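Local coordinates for RctB replication initiator protein (Vibrio cholerae, PDB 5UBE), which probably initiates replication of the second chromosome of the cholera pathogen by binding DNA at its origin, at residues 95-100 / 111-116. Sequence-based numbering, arbitrary orientation.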
ATOM      1  N   LYS A  95       6.089  -4.143   4.976  1.00 40.88           N
ATOM      2  CA  LYS A  95       5.794  -4.615   6.319  1.00 39.52           C
ATOM      3  C   LYS A  95       4.295  -4.492   6.573  1.00 43.85           C
ATOM      4  O   LYS A  95       3.731  -3.386   6.499  1.00 35.30           O
ATOM      5  CB  LYS A  95       6.573  -3.816   7.352  1.00 40.62           C
ATOM      6  CG  LYS A  95       6.420  -4.328   8.769  1.00 52.54           C
ATOM      7  CD  LYS A  95       7.317  -3.551   9.717  1.00 64.97           C
ATOM      8  CE  LYS A  95       7.230  -4.093  11.133  1.00 70.18           C
ATOM      9  NZ  LYS A  95       7.910  -3.195  12.103  1.00 73.68           N
ATOM     10  N   GLN A  96       3.658  -5.624   6.875  1.00 39.96           N
ATOM     11  CA  GLN A  96       2.241  -5.646   7.223  1.00 47.12           C
ATOM     12  C   GLN A  96       2.070  -5.315   8.700  1.00 53.47           C
ATOM     13  O   GLN A  96       2.605  -6.013   9.568  1.00 61.01           O
ATOM     14  CB  GLN A  96       1.625  -7.005   6.914  1.00 43.26           C
ATOM     15  CG  GLN A  96       1.680  -7.395   5.456  1.00 49.88           C
ATOM     16  CD  GLN A  96       0.684  -8.493   5.131  1.00 51.77           C
ATOM     17  OE1 GLN A  96       1.058  -9.659   5.010  1.00 57.45           O
ATOM     18  NE2 GLN A  96      -0.599  -8.127   4.995  1.00 48.82           N
ATOM     19  N   ILE A  97       1.309  -4.263   8.975  1.00 49.41           N
ATOM     20  CA  ILE A  97       1.073  -3.760  10.324  1.00 44.24           C
ATOM     21  C   ILE A  97      -0.426  -3.790  10.585  1.00 49.55           C
ATOM     22  O   ILE A  97      -1.162  -3.029   9.944  1.00 45.35           O
ATOM     23  CB  ILE A  97       1.610  -2.331  10.470  1.00 43.00           C
ATOM     24  CG1 ILE A  97       3.088  -2.274  10.064  1.00 47.88           C
ATOM     25  CG2 ILE A  97       1.371  -1.802  11.884  1.00 45.41           C
ATOM     26  CD1 ILE A  97       3.648  -0.863   9.964  1.00 45.52           C
ATOM     27  N   PRO A  98      -0.936  -4.637  11.479  1.00 48.92           N
ATOM     28  CA  PRO A  98      -2.358  -4.542  11.833  1.00 50.72           C
ATOM     29  C   PRO A  98      -2.590  -3.294  12.670  1.00 54.28           C
ATOM     30  O   PRO A  98      -1.816  -2.991  13.580  1.00 51.89           O
ATOM     31  CB  PRO A  98      -2.620  -5.826  12.632  1.00 52.38           C
ATOM     32  CG  PRO A  98      -1.481  -6.720  12.313  1.00 48.82           C
ATOM     33  CD  PRO A  98      -0.305  -5.813  12.090  1.00 54.07           C
ATOM     34  N   VAL A  99      -3.646  -2.552  12.328  1.00 52.14           N
ATOM     35  CA  VAL A  99      -3.982  -1.292  12.978  1.00 56.29           C
ATOM     36  C   VAL A  99      -5.460  -1.301  13.342  1.00 53.04           C
ATOM     37  O   VAL A  99      -6.257  -2.064  12.790  1.00 55.41           O
ATOM     38  CB  VAL A  99      -3.670  -0.070  12.089  1.00 48.85           C
ATOM     39  CG1 VAL A  99      -2.189  -0.011  11.776  1.00 48.48           C
ATOM     40  CG2 VAL A  99      -4.500  -0.119  10.815  1.00 40.20           C
ATOM     41  N   ARG A 100      -5.822  -0.435  14.284  1.00 47.80           N
ATOM     42  CA  ARG A 100      -7.206  -0.281  14.708  1.00 54.81           C
ATOM     43  C   ARG A 100      -7.666   1.145  14.451  1.00 49.02           C
ATOM     44  O   ARG A 100      -6.863   2.046  14.190  1.00 56.09           O
ATOM     45  CB  ARG A 100      -7.382  -0.628  16.194  1.00 63.64           C
ATOM     46  CG  ARG A 100      -6.792  -1.974  16.591  1.00 71.62           C
ATOM     47  CD  ARG A 100      -6.946  -2.233  18.080  1.00 79.51           C
ATOM     48  NE  ARG A 100      -6.419  -3.537  18.471  1.00 86.53           N
ATOM     49  CZ  ARG A 100      -6.398  -3.993  19.719  1.00 87.88           C
ATOM     50  NH1 ARG A 100      -6.872  -3.246  20.710  1.00 82.35           N
ATOM     51  NH2 ARG A 100      -5.901  -5.197  19.980  1.00 76.54           N
ATOM     52  N   LEU A 111      -2.230  -2.214   7.644  1.00 41.39           N
ATOM     53  CA  LEU A 111      -1.404  -1.103   7.195  1.00 33.94           C
ATOM     54  C   LEU A 111      -0.136  -1.653   6.559  1.00 41.00           C
ATOM     55  O   LEU A 111       0.462  -2.601   7.069  1.00 36.83           O
ATOM     56  CB  LEU A 111      -1.052  -0.168   8.353  1.00 35.59           C
ATOM     57  CG  LEU A 111      -0.254   1.074   7.959  1.00 41.50           C
ATOM     58  CD1 LEU A 111      -1.071   1.943   7.013  1.00 29.03           C
ATOM     59  CD2 LEU A 111       0.166   1.849   9.198  1.00 42.95           C
ATOM     60  N   HIS A 112       0.267  -1.058   5.443  1.00 38.31           N
ATOM     61  CA  HIS A 112       1.408  -1.537   4.676  1.00 31.19           C
ATOM     62  C   HIS A 112       2.392  -0.396   4.528  1.00 30.41           C
ATOM     63  O   HIS A 112       2.026   0.682   4.048  1.00 32.26           O
ATOM     64  CB  HIS A 112       0.969  -2.070   3.309  1.00 28.48           C
ATOM     65  CG  HIS A 112      -0.004  -3.191   3.419  1.00 34.35           C
ATOM     66  ND1 HIS A 112       0.347  -4.508   3.209  1.00 37.06           N
ATOM     67  CD2 HIS A 112      -1.303  -3.199   3.795  1.00 26.65           C
ATOM     68  CE1 HIS A 112      -0.708  -5.277   3.416  1.00 33.21           C
ATOM     69  NE2 HIS A 112      -1.721  -4.508   3.773  1.00 36.14           N
ATOM     70  N   ARG A 113       3.631  -0.643   4.937  1.00 32.91           N
ATOM     71  CA  ARG A 113       4.696   0.351   4.948  1.00 37.96           C
ATOM     72  C   ARG A 113       5.813  -0.137   4.041  1.00 29.68           C
ATOM     73  O   ARG A 113       6.250  -1.282   4.158  1.00 31.08           O
ATOM     74  CB  ARG A 113       5.213   0.574   6.373  1.00 33.03           C
ATOM     75  CG  ARG A 113       6.630   1.133   6.469  1.00 41.39           C
ATOM     76  CD  ARG A 113       7.016   1.263   7.928  1.00 43.83           C
ATOM     77  NE  ARG A 113       5.932   1.885   8.685  1.00 48.35           N
ATOM     78  CZ  ARG A 113       5.839   1.893  10.010  1.00 53.40           C
ATOM     79  NH1 ARG A 113       6.769   1.304  10.753  1.00 46.79           N
ATOM     80  NH2 ARG A 113       4.809   2.489  10.595  1.00 54.23           N
ATOM     81  N   PHE A 114       6.237   0.712   3.113  1.00 27.51           N
ATOM     82  CA  PHE A 114       7.343   0.351   2.245  1.00 27.80           C
ATOM     83  C   PHE A 114       8.572   0.058   3.089  1.00 32.37           C
ATOM     84  O   PHE A 114       8.789   0.677   4.133  1.00 34.62           O
ATOM     85  CB  PHE A 114       7.623   1.476   1.249  1.00 30.35           C
ATOM     86  CG  PHE A 114       6.623   1.540   0.099  1.00 34.47           C
ATOM     87  CD1 PHE A 114       6.732   0.666  -0.983  1.00 27.98           C
ATOM     88  CD2 PHE A 114       5.587   2.469   0.104  1.00 31.44           C
ATOM     89  CE1 PHE A 114       5.834   0.730  -2.037  1.00 34.99           C
ATOM     90  CE2 PHE A 114       4.664   2.530  -0.956  1.00 27.41           C
ATOM     91  CZ  PHE A 114       4.793   1.657  -2.025  1.00 29.08           C
ATOM     92  N   ILE A 115       9.350  -0.931   2.658  1.00 34.91           N
ATOM     93  CA  ILE A 115      10.566  -1.343   3.346  1.00 30.70           C
ATOM     94  C   ILE A 115      11.753  -0.875   2.519  1.00 31.12           C
ATOM     95  O   ILE A 115      11.778  -1.051   1.295  1.00 31.94           O
ATOM     96  CB  ILE A 115      10.606  -2.871   3.567  1.00 36.07           C
ATOM     97  CG1 ILE A 115       9.322  -3.350   4.249  1.00 40.83           C
ATOM     98  CG2 ILE A 115      11.797  -3.249   4.439  1.00 48.37           C
ATOM     99  CD1 ILE A 115       9.333  -4.808   4.637  1.00 48.97           C
ATOM    100  N   ASN A 116      12.716  -0.256   3.182  1.00 34.44           N
ATOM    101  CA  ASN A 116      13.901   0.255   2.510  1.00 28.23           C
ATOM    102  C   ASN A 116      14.617  -0.877   1.783  1.00 34.90           C
ATOM    103  O   ASN A 116      14.837  -1.943   2.374  1.00 35.40           O
ATOM    104  CB  ASN A 116      14.826   0.906   3.544  1.00 35.95           C
ATOM    105  CG  ASN A 116      15.908   1.753   2.913  1.00 38.90           C
ATOM    106  OD1 ASN A 116      16.611   1.310   2.002  1.00 41.55           O
ATOM    107  ND2 ASN A 116      16.048   2.984   3.391  1.00 35.07           N
TER
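I97 sets its terminal methyl over the guanidinium of R113, with CD1 3.5 Å from CZ and above the centre of that flat group. The R113 chain, extended as far as CD, bends at chi3 (-46°) to bring the group under the methyl, and a salt bridge from NE to E22 fixes it from the neighbouring strand. K95 rises on the same face, its ammonium near the guanidinium but not in contact. Next along this face, V99 crosses L111, its CG1 3.6 Å from L111 CB. On the face of Q96 and H112 the two side chains run side by side in the same direction, amide and imidazole planes 24° apart; Q96 NE2 comes obliquely to within 3.3 Å of H112 CE1 without a hydrogen bond. The other surroundings of the imidazole include H19, F21 and L85. I115, just beyond the strand, reaches across with CG1 and CD1, the latter 3.3 Å from K95 N.

Four backbone bonds hold the register: K95 and R113 exchange one pair, I97 and L111 another, the latter shorter, with I97 N to L111 O and L111 N to I97 O both 2.7 Å. Strands 94-100 and 108-114 thus form an antiparallel beta hairpin at the edge of the sheet, consistent with the wing of a winged helix-turn-helix domain.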